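Local structure of Exo beta-1,2-glucooligosaccharide sophorohydrolase (non-reducing end) (Parabacteroides distasonis ATCC 8503, 5Z06) at residues 434-446 with 454-466. The protein hydrolyses linear beta-1,2-glucans and beta-1,2-glucooligosaccharides of four or more units, releasing sophorose from the non-reducing end. Sequence-based numbering, arbitrary orientation.
Sequences WYKQFKDSPYLYW and WVINHKLIGWNET
With CG anti to its carbonyl carbon (chi1 -50°), Trp454 directs its indole at the 434-446 loop, where Gln437, its CG anti to the backbone N (chi1 174°), lays an extended chain over that ring. The two loops, in a glycoside hydrolase probably built on an (alpha/alpha)6 barrel, illustrate how a single antiparallel beta bridge can be flanked by aromatic packing. Gln437 CG sits 3.5 Å from the centroid of the Trp454 five-membered ring, almost on its normal: a CH-pi contact. The benzo rim of Trp454 completes an aromatic cluster. Its CZ2 meets Trp434 NE1 obliquely at 3.4 Å, its edge turns toward the face of Tyr435 with the planes at 85°, and CZ3 rests on Tyr445 CB. With an alanine here in place of the Trp454 indole, a gap is likely to open between Trp434, Tyr435 and Tyr445, and the Gln437 chain would probably lose the surface it lies on.

The bridge makes Tyr445 and Lys459 a non-hydrogen-bonded pair, bracketed by bonds from Leu460 N to Leu444 O (2.8 Å) and from Trp446 N to His458 O (2.9 Å). Lys459 serves two tyrosines: CD lies over the face of Tyr443, 3.9 Å from its centroid, and NZ, swung round by the bend at chi4, donates to Tyr445 OH (3.1 Å). Farther along, Trp446 places CE3 over the face of His458, whose NE2 bonds Tyr500 OH. Glu465 OE1 and Asn464 ND2 hydrogen-bond glycerol, probably from the crystallisation liquor, while Glu465 OE2, which bonds glycerol only weakly, lies in the plane of the Trp446 indole, 3.5 Å from CH2.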
ATOM      1  N   TRP A 434     -27.666 -10.003 -13.237  1.00 31.93           N
ATOM      2  CA  TRP A 434     -27.365 -11.253 -12.597  1.00 30.65           C
ATOM      3  C   TRP A 434     -27.071 -11.065 -11.120  1.00 31.53           C
ATOM      4  O   TRP A 434     -27.509 -11.856 -10.299  1.00 29.51           O
ATOM      5  CB  TRP A 434     -26.154 -11.934 -13.230  1.00 32.75           C
ATOM      6  CG  TRP A 434     -25.797 -13.171 -12.505  1.00 33.52           C
ATOM      7  CD1 TRP A 434     -24.822 -13.308 -11.560  1.00 35.56           C
ATOM      8  CD2 TRP A 434     -26.468 -14.436 -12.581  1.00 35.68           C
ATOM      9  NE1 TRP A 434     -24.821 -14.584 -11.065  1.00 33.86           N
ATOM     10  CE2 TRP A 434     -25.812 -15.306 -11.680  1.00 37.37           C
ATOM     11  CE3 TRP A 434     -27.535 -14.928 -13.343  1.00 35.25           C
ATOM     12  CZ2 TRP A 434     -26.189 -16.650 -11.520  1.00 36.19           C
ATOM     13  CZ3 TRP A 434     -27.903 -16.259 -13.192  1.00 35.88           C
ATOM     14  CH2 TRP A 434     -27.242 -17.100 -12.275  1.00 37.33           C
ATOM     15  N   TYR A 435     -26.342 -10.003 -10.789  1.00 31.15           N
ATOM     16  CA  TYR A 435     -25.939  -9.759  -9.402  1.00 31.36           C
ATOM     17  C   TYR A 435     -27.057  -9.250  -8.477  1.00 32.57           C
ATOM     18  O   TYR A 435     -26.818  -8.969  -7.301  1.00 34.64           O
ATOM     19  CB  TYR A 435     -24.687  -8.870  -9.374  1.00 28.42           C
ATOM     20  CG  TYR A 435     -23.506  -9.674  -9.779  1.00 26.92           C
ATOM     21  CD1 TYR A 435     -23.245  -9.940 -11.118  1.00 26.72           C
ATOM     22  CD2 TYR A 435     -22.677 -10.248  -8.823  1.00 26.28           C
ATOM     23  CE1 TYR A 435     -22.166 -10.732 -11.485  1.00 26.13           C
ATOM     24  CE2 TYR A 435     -21.593 -11.043  -9.191  1.00 25.18           C
ATOM     25  CZ  TYR A 435     -21.353 -11.282 -10.516  1.00 25.07           C
ATOM     26  OH  TYR A 435     -20.290 -12.059 -10.863  1.00 26.09           O
ATOM     27  N   LYS A 436     -28.265  -9.117  -9.013  1.00 33.60           N
ATOM     28  CA  LYS A 436     -29.463  -8.980  -8.200  1.00 34.35           C
ATOM     29  C   LYS A 436     -29.784 -10.230  -7.389  1.00 34.08           C
ATOM     30  O   LYS A 436     -30.435 -10.123  -6.354  1.00 34.87           O
ATOM     31  CB  LYS A 436     -30.667  -8.629  -9.071  1.00 35.44           C
ATOM     32  CG  LYS A 436     -30.632  -7.210  -9.617  1.00 37.03           C
ATOM     33  CD  LYS A 436     -31.757  -6.933 -10.590  1.00 37.91           C
ATOM     34  CE  LYS A 436     -33.103  -7.012  -9.897  1.00 41.16           C
ATOM     35  NZ  LYS A 436     -34.192  -6.736 -10.854  1.00 43.77           N
ATOM     36  N   GLN A 437     -29.356 -11.398  -7.871  1.00 33.80           N
ATOM     37  CA  GLN A 437     -29.572 -12.688  -7.215  1.00 34.10           C
ATOM     38  C   GLN A 437     -31.001 -13.158  -7.403  1.00 34.59           C
ATOM     39  O   GLN A 437     -31.213 -14.293  -7.786  1.00 33.44           O
ATOM     40  CB  GLN A 437     -29.185 -12.709  -5.719  1.00 33.87           C
ATOM     41  CG  GLN A 437     -29.550 -14.023  -5.006  1.00 34.27           C
ATOM     42  CD  GLN A 437     -28.930 -14.199  -3.629  1.00 33.98           C
ATOM     43  OE1 GLN A 437     -28.249 -13.310  -3.087  1.00 36.28           O
ATOM     44  NE2 GLN A 437     -29.151 -15.360  -3.061  1.00 34.29           N
ATOM     45  N   PHE A 438     -31.963 -12.298  -7.089  1.00 37.59           N
ATOM     46  CA  PHE A 438     -33.380 -12.554  -7.364  1.00 41.81           C
ATOM     47  C   PHE A 438     -33.870 -11.519  -8.342  1.00 42.32           C
ATOM     48  O   PHE A 438     -33.413 -10.382  -8.323  1.00 44.35           O
ATOM     49  CB  PHE A 438     -34.219 -12.472  -6.077  1.00 39.76           C
ATOM     50  CG  PHE A 438     -33.602 -13.191  -4.921  1.00 41.01           C
ATOM     51  CD1 PHE A 438     -33.703 -14.577  -4.816  1.00 41.21           C
ATOM     52  CD2 PHE A 438     -32.889 -12.502  -3.955  1.00 39.88           C
ATOM     53  CE1 PHE A 438     -33.126 -15.258  -3.765  1.00 39.30           C
ATOM     54  CE2 PHE A 438     -32.306 -13.185  -2.893  1.00 42.63           C
ATOM     55  CZ  PHE A 438     -32.427 -14.567  -2.800  1.00 40.24           C
ATOM     56  N   LYS A 439     -34.843 -11.912  -9.153  1.00 43.45           N
ATOM     57  CA  LYS A 439     -35.460 -11.040 -10.145  1.00 44.68           C
ATOM     58  C   LYS A 439     -36.038  -9.797  -9.480  1.00 39.30           C
ATOM     59  O   LYS A 439     -35.972  -8.716 -10.020  1.00 38.99           O
ATOM     60  CB  LYS A 439     -36.590 -11.767 -10.893  1.00 50.94           C
ATOM     61  CG  LYS A 439     -36.213 -13.066 -11.610  1.00 58.92           C
ATOM     62  CD  LYS A 439     -35.272 -12.834 -12.789  1.00 64.38           C
ATOM     63  CE  LYS A 439     -35.031 -14.130 -13.561  1.00 68.00           C
ATOM     64  NZ  LYS A 439     -34.809 -13.879 -15.014  1.00 67.82           N
ATOM     65  N   ASP A 440     -36.616  -9.966  -8.302  1.00 41.03           N
ATOM     66  CA  ASP A 440     -37.264  -8.873  -7.591  1.00 43.57           C
ATOM     67  C   ASP A 440     -36.395  -8.333  -6.446  1.00 40.13           C
ATOM     68  O   ASP A 440     -36.910  -7.641  -5.575  1.00 40.94           O
ATOM     69  CB  ASP A 440     -38.639  -9.338  -7.067  1.00 48.52           C
ATOM     70  CG  ASP A 440     -38.533 -10.428  -6.012  1.00 54.45           C
ATOM     71  OD1 ASP A 440     -37.675 -11.332  -6.167  1.00 60.79           O
ATOM     72  OD2 ASP A 440     -39.309 -10.384  -5.030  1.00 62.31           O
ATOM     73  N   SER A 441     -35.089  -8.623  -6.438  1.00 38.65           N
ATOM     74  CA  SER A 441     -34.216  -8.114  -5.375  1.00 37.22           C
ATOM     75  C   SER A 441     -34.171  -6.591  -5.446  1.00 33.49           C
ATOM     76  O   SER A 441     -33.929  -6.028  -6.519  1.00 34.62           O
ATOM     77  CB  SER A 441     -32.799  -8.647  -5.482  1.00 37.58           C
ATOM     78  OG  SER A 441     -31.949  -8.052  -4.511  1.00 34.15           O
ATOM     79  N   PRO A 442     -34.424  -5.921  -4.311  1.00 33.05           N
ATOM     80  CA  PRO A 442     -34.155  -4.478  -4.270  1.00 34.05           C
ATOM     81  C   PRO A 442     -32.647  -4.125  -4.323  1.00 32.28           C
ATOM     82  O   PRO A 442     -32.308  -2.969  -4.572  1.00 29.87           O
ATOM     83  CB  PRO A 442     -34.781  -4.020  -2.941  1.00 33.68           C
ATOM     84  CG  PRO A 442     -35.256  -5.242  -2.239  1.00 33.19           C
ATOM     85  CD  PRO A 442     -34.846  -6.458  -3.002  1.00 32.25           C
ATOM     86  N   TYR A 443     -31.785  -5.121  -4.112  1.00 30.86           N
ATOM     87  CA  TYR A 443     -30.352  -4.926  -3.961  1.00 31.81           C
ATOM     88  C   TYR A 443     -29.557  -5.639  -5.028  1.00 31.84           C
ATOM     89  O   TYR A 443     -29.932  -6.737  -5.489  1.00 30.36           O
ATOM     90  CB  TYR A 443     -29.882  -5.495  -2.629  1.00 30.63           C
ATOM     91  CG  TYR A 443     -30.605  -4.954  -1.450  1.00 32.34           C
ATOM     92  CD1 TYR A 443     -30.237  -3.736  -0.893  1.00 32.19           C
ATOM     93  CD2 TYR A 443     -31.666  -5.665  -0.877  1.00 34.43           C
ATOM     94  CE1 TYR A 443     -30.897  -3.215   0.196  1.00 32.60           C
ATOM     95  CE2 TYR A 443     -32.340  -5.165   0.218  1.00 34.27           C
ATOM     96  CZ  TYR A 443     -31.954  -3.937   0.756  1.00 36.39           C
ATOM     97  OH  TYR A 443     -32.622  -3.426   1.845  1.00 35.90           O
ATOM     98  N   LEU A 444     -28.422  -5.030  -5.368  1.00 28.00           N
ATOM     99  CA  LEU A 444     -27.342  -5.761  -5.976  1.00 28.05           C
ATOM    100  C   LEU A 444     -26.608  -6.494  -4.886  1.00 27.80           C
ATOM    101  O   LEU A 444     -26.595  -6.048  -3.734  1.00 30.30           O
ATOM    102  CB  LEU A 444     -26.355  -4.813  -6.695  1.00 28.17           C
ATOM    103  CG  LEU A 444     -26.829  -4.243  -8.017  1.00 27.38           C
ATOM    104  CD1 LEU A 444     -25.883  -3.136  -8.481  1.00 27.77           C
ATOM    105  CD2 LEU A 444     -26.910  -5.359  -9.055  1.00 28.41           C
ATOM    106  N   TYR A 445     -25.983  -7.612  -5.260  1.00 28.26           N
ATOM    107  CA  TYR A 445     -25.046  -8.306  -4.406  1.00 27.71           C
ATOM    108  C   TYR A 445     -23.608  -8.071  -4.835  1.00 27.53           C
ATOM    109  O   TYR A 445     -23.310  -7.869  -6.023  1.00 28.47           O
ATOM    110  CB  TYR A 445     -25.370  -9.782  -4.333  1.00 29.96           C
ATOM    111  CG  TYR A 445     -26.615 -10.003  -3.500  1.00 31.54           C
ATOM    112  CD1 TYR A 445     -27.871  -9.723  -4.025  1.00 31.83           C
ATOM    113  CD2 TYR A 445     -26.533 -10.406  -2.168  1.00 31.16           C
ATOM    114  CE1 TYR A 445     -29.013  -9.885  -3.267  1.00 32.32           C
ATOM    115  CE2 TYR A 445     -27.676 -10.575  -1.407  1.00 30.88           C
ATOM    116  CZ  TYR A 445     -28.908 -10.324  -1.970  1.00 31.73           C
ATOM    117  OH  TYR A 445     -30.055 -10.459  -1.241  1.00 33.98           O
ATOM    118  N   TRP A 446     -22.738  -8.086  -3.831  1.00 26.98           N
ATOM    119  CA  TRP A 446     -21.317  -7.839  -3.986  1.00 28.57           C
ATOM    120  C   TRP A 446     -20.667  -8.965  -4.782  1.00 29.15           C
ATOM    121  O   TRP A 446     -19.889  -8.697  -5.708  1.00 27.83           O
ATOM    122  CB  TRP A 446     -20.648  -7.692  -2.608  1.00 28.83           C
ATOM    123  CG  TRP A 446     -19.385  -6.917  -2.602  1.00 28.96           C
ATOM    124  CD1 TRP A 446     -18.297  -7.134  -3.363  1.00 30.23           C
ATOM    125  CD2 TRP A 446     -19.075  -5.799  -1.767  1.00 30.29           C
ATOM    126  NE1 TRP A 446     -17.324  -6.205  -3.084  1.00 31.63           N
ATOM    127  CE2 TRP A 446     -17.769  -5.379  -2.098  1.00 29.75           C
ATOM    128  CE3 TRP A 446     -19.766  -5.120  -0.761  1.00 29.46           C
ATOM    129  CZ2 TRP A 446     -17.150  -4.293  -1.494  1.00 29.57           C
ATOM    130  CZ3 TRP A 446     -19.144  -4.044  -0.143  1.00 30.01           C
ATOM    131  CH2 TRP A 446     -17.851  -3.637  -0.514  1.00 30.28           C
ATOM    132  N   TRP A 454     -24.276 -17.612  -4.051  1.00 34.23           N
ATOM    133  CA  TRP A 454     -24.445 -16.387  -3.272  1.00 34.05           C
ATOM    134  C   TRP A 454     -24.073 -16.566  -1.803  1.00 32.42           C
ATOM    135  O   TRP A 454     -24.589 -15.859  -0.960  1.00 30.48           O
ATOM    136  CB  TRP A 454     -25.885 -15.898  -3.387  1.00 36.07           C
ATOM    137  CG  TRP A 454     -26.326 -15.848  -4.799  1.00 36.22           C
ATOM    138  CD1 TRP A 454     -27.076 -16.782  -5.473  1.00 36.02           C
ATOM    139  CD2 TRP A 454     -26.008 -14.839  -5.732  1.00 35.80           C
ATOM    140  NE1 TRP A 454     -27.257 -16.390  -6.774  1.00 34.81           N
ATOM    141  CE2 TRP A 454     -26.616 -15.194  -6.956  1.00 35.71           C
ATOM    142  CE3 TRP A 454     -25.268 -13.651  -5.656  1.00 38.27           C
ATOM    143  CZ2 TRP A 454     -26.497 -14.415  -8.086  1.00 36.78           C
ATOM    144  CZ3 TRP A 454     -25.164 -12.865  -6.783  1.00 37.85           C
ATOM    145  CH2 TRP A 454     -25.778 -13.247  -7.981  1.00 37.38           C
ATOM    146  N   VAL A 455     -23.121 -17.458  -1.520  1.00 32.65           N
ATOM    147  CA  VAL A 455     -22.735 -17.749  -0.151  1.00 32.55           C
ATOM    148  C   VAL A 455     -22.313 -16.493   0.623  1.00 33.81           C
ATOM    149  O   VAL A 455     -22.681 -16.362   1.794  1.00 28.98           O
ATOM    150  CB  VAL A 455     -21.668 -18.877  -0.070  1.00 33.79           C
ATOM    151  CG1 VAL A 455     -20.330 -18.436  -0.664  1.00 35.86           C
ATOM    152  CG2 VAL A 455     -21.499 -19.350   1.368  1.00 32.04           C
ATOM    153  N   ILE A 456     -21.575 -15.559  -0.004  1.00 32.67           N
ATOM    154  CA  ILE A 456     -21.087 -14.395   0.767  1.00 32.07           C
ATOM    155  C   ILE A 456     -22.230 -13.470   1.093  1.00 32.32           C
ATOM    156  O   ILE A 456     -22.305 -12.966   2.210  1.00 32.19           O
ATOM    157  CB  ILE A 456     -19.943 -13.633   0.103  1.00 31.84           C
ATOM    158  CG1 ILE A 456     -18.737 -14.574  -0.014  1.00 32.34           C
ATOM    159  CG2 ILE A 456     -19.596 -12.366   0.920  1.00 31.72           C
ATOM    160  CD1 ILE A 456     -17.512 -13.980  -0.690  1.00 32.92           C
ATOM    161  N   ASN A 457     -23.110 -13.251   0.118  1.00 34.01           N
ATOM    162  CA  ASN A 457     -24.438 -12.688   0.370  1.00 36.26           C
ATOM    163  C   ASN A 457     -24.426 -11.288   0.991  1.00 35.30           C
ATOM    164  O   ASN A 457     -25.183 -10.963   1.920  1.00 34.48           O
ATOM    165  CB  ASN A 457     -25.267 -13.666   1.234  1.00 40.83           C
ATOM    166  CG  ASN A 457     -26.739 -13.641   0.881  1.00 45.24           C
ATOM    167  OD1 ASN A 457     -27.136 -13.858  -0.285  1.00 48.60           O
ATOM    168  ND2 ASN A 457     -27.563 -13.365   1.878  1.00 48.68           N
ATOM    169  N   HIS A 458     -23.558 -10.453   0.446  1.00 32.62           N
ATOM    170  CA  HIS A 458     -23.366  -9.114   0.942  1.00 30.78           C
ATOM    171  C   HIS A 458     -24.143  -8.197   0.009  1.00 31.03           C
ATOM    172  O   HIS A 458     -23.798  -8.068  -1.176  1.00 33.73           O
ATOM    173  CB  HIS A 458     -21.879  -8.806   0.930  1.00 31.25           C
ATOM    174  CG  HIS A 458     -21.499  -7.577   1.680  1.00 31.09           C
ATOM    175  ND1 HIS A 458     -20.225  -7.377   2.161  1.00 30.52           N
ATOM    176  CD2 HIS A 458     -22.213  -6.484   2.033  1.00 31.93           C
ATOM    177  CE1 HIS A 458     -20.175  -6.216   2.789  1.00 33.31           C
ATOM    178  NE2 HIS A 458     -21.370  -5.656   2.731  1.00 32.35           N
ATOM    179  N   LYS A 459     -25.205  -7.580   0.526  1.00 29.94           N
ATOM    180  CA  LYS A 459     -25.993  -6.631  -0.252  1.00 31.11           C
ATOM    181  C   LYS A 459     -25.210  -5.355  -0.420  1.00 31.83           C
ATOM    182  O   LYS A 459     -24.471  -4.975   0.484  1.00 31.64           O
ATOM    183  CB  LYS A 459     -27.300  -6.310   0.432  1.00 32.62           C
ATOM    184  CG  LYS A 459     -28.300  -7.457   0.415  1.00 35.93           C
ATOM    185  CD  LYS A 459     -29.315  -7.279   1.547  1.00 40.04           C
ATOM    186  CE  LYS A 459     -30.581  -8.107   1.343  1.00 43.20           C
ATOM    187  NZ  LYS A 459     -30.384  -9.535   1.710  1.00 43.12           N
ATOM    188  N   LEU A 460     -25.367  -4.699  -1.570  1.00 30.07           N
ATOM    189  CA  LEU A 460     -24.736  -3.413  -1.791  1.00 30.86           C
ATOM    190  C   LEU A 460     -25.650  -2.342  -1.267  1.00 30.23           C
ATOM    191  O   LEU A 460     -26.713  -2.090  -1.835  1.00 28.43           O
ATOM    192  CB  LEU A 460     -24.419  -3.181  -3.277  1.00 31.89           C
ATOM    193  CG  LEU A 460     -23.126  -3.745  -3.833  1.00 33.64           C
ATOM    194  CD1 LEU A 460     -22.598  -4.939  -3.068  1.00 35.79           C
ATOM    195  CD2 LEU A 460     -23.218  -4.063  -5.307  1.00 32.82           C
ATOM    196  N   ILE A 461     -25.235  -1.724  -0.165  1.00 29.61           N
ATOM    197  CA  ILE A 461     -26.051  -0.747   0.530  1.00 28.83           C
ATOM    198  C   ILE A 461     -25.203   0.447   0.866  1.00 29.66           C
ATOM    199  O   ILE A 461     -24.211   0.316   1.598  1.00 31.66           O
ATOM    200  CB  ILE A 461     -26.626  -1.354   1.829  1.00 30.43           C
ATOM    201  CG1 ILE A 461     -27.460  -2.609   1.492  1.00 29.73           C
ATOM    202  CG2 ILE A 461     -27.449  -0.313   2.599  1.00 29.05           C
ATOM    203  CD1 ILE A 461     -27.879  -3.406   2.705  1.00 31.04           C
ATOM    204  N   GLY A 462     -25.585   1.599   0.321  1.00 30.38           N
ATOM    205  CA  GLY A 462     -24.948   2.885   0.621  1.00 30.39           C
ATOM    206  C   GLY A 462     -25.544   3.493   1.883  1.00 29.12           C
ATOM    207  O   GLY A 462     -26.545   2.999   2.368  1.00 27.43           O
ATOM    208  N   TRP A 463     -24.969   4.549   2.445  1.00 29.28           N
ATOM    209  CA  TRP A 463     -23.726   5.164   1.995  1.00 28.56           C
ATOM    210  C   TRP A 463     -22.526   4.278   2.284  1.00 29.30           C
ATOM    211  O   TRP A 463     -22.272   3.885   3.426  1.00 29.18           O
ATOM    212  CB  TRP A 463     -23.504   6.479   2.697  1.00 26.31           C
ATOM    213  CG  TRP A 463     -22.174   7.103   2.407  1.00 26.66           C
ATOM    214  CD1 TRP A 463     -21.099   7.222   3.262  1.00 25.01           C
ATOM    215  CD2 TRP A 463     -21.758   7.663   1.169  1.00 26.35           C
ATOM    216  NE1 TRP A 463     -20.060   7.852   2.634  1.00 23.75           N
ATOM    217  CE2 TRP A 463     -20.427   8.134   1.346  1.00 26.03           C
ATOM    218  CE3 TRP A 463     -22.378   7.838  -0.064  1.00 26.62           C
ATOM    219  CZ2 TRP A 463     -19.725   8.771   0.332  1.00 25.91           C
ATOM    220  CZ3 TRP A 463     -21.670   8.480  -1.082  1.00 27.29           C
ATOM    221  CH2 TRP A 463     -20.367   8.938  -0.875  1.00 27.01           C
ATOM    222  N   ASN A 464     -21.833   3.933   1.212  1.00 27.62           N
ATOM    223  CA  ASN A 464     -20.507   3.384   1.277  1.00 28.00           C
ATOM    224  C   ASN A 464     -19.821   3.662  -0.070  1.00 27.07           C
ATOM    225  O   ASN A 464     -20.193   4.608  -0.769  1.00 29.34           O
ATOM    226  CB  ASN A 464     -20.525   1.897   1.716  1.00 27.06           C
ATOM    227  CG  ASN A 464     -21.147   0.961   0.701  1.00 26.82           C
ATOM    228  OD1 ASN A 464     -21.665   1.364  -0.340  1.00 26.99           O
ATOM    229  ND2 ASN A 464     -21.084  -0.314   1.008  1.00 28.28           N
ATOM    230  N   GLU A 465     -18.856   2.843  -0.448  1.00 28.18           N
ATOM    231  CA  GLU A 465     -18.043   3.107  -1.649  1.00 28.84           C
ATOM    232  C   GLU A 465     -18.670   2.669  -2.949  1.00 29.65           C
ATOM    233  O   GLU A 465     -18.076   2.902  -4.015  1.00 31.14           O
ATOM    234  CB  GLU A 465     -16.687   2.393  -1.539  1.00 28.54           C
ATOM    235  CG  GLU A 465     -16.711   0.866  -1.599  1.00 28.25           C
ATOM    236  CD  GLU A 465     -16.658   0.214  -0.235  1.00 27.70           C
ATOM    237  OE1 GLU A 465     -17.405   0.662   0.601  1.00 30.90           O
ATOM    238  OE2 GLU A 465     -15.917  -0.745   0.005  1.00 29.58           O
ATOM    239  N   THR A 466     -19.841   2.024  -2.872  1.00 27.67           N
ATOM    240  CA  THR A 466     -20.370   1.250  -3.964  1.00 27.35           C
ATOM    241  C   THR A 466     -21.384   1.985  -4.823  1.00 27.93           C
ATOM    242  O   THR A 466     -22.091   1.334  -5.588  1.00 29.21           O
ATOM    243  CB  THR A 466     -21.002  -0.067  -3.456  1.00 28.58           C
ATOM    244  OG1 THR A 466     -22.284   0.183  -2.881  1.00 28.77           O
ATOM    245  CG2 THR A 466     -20.086  -0.748  -2.435  1.00 29.27           C
TER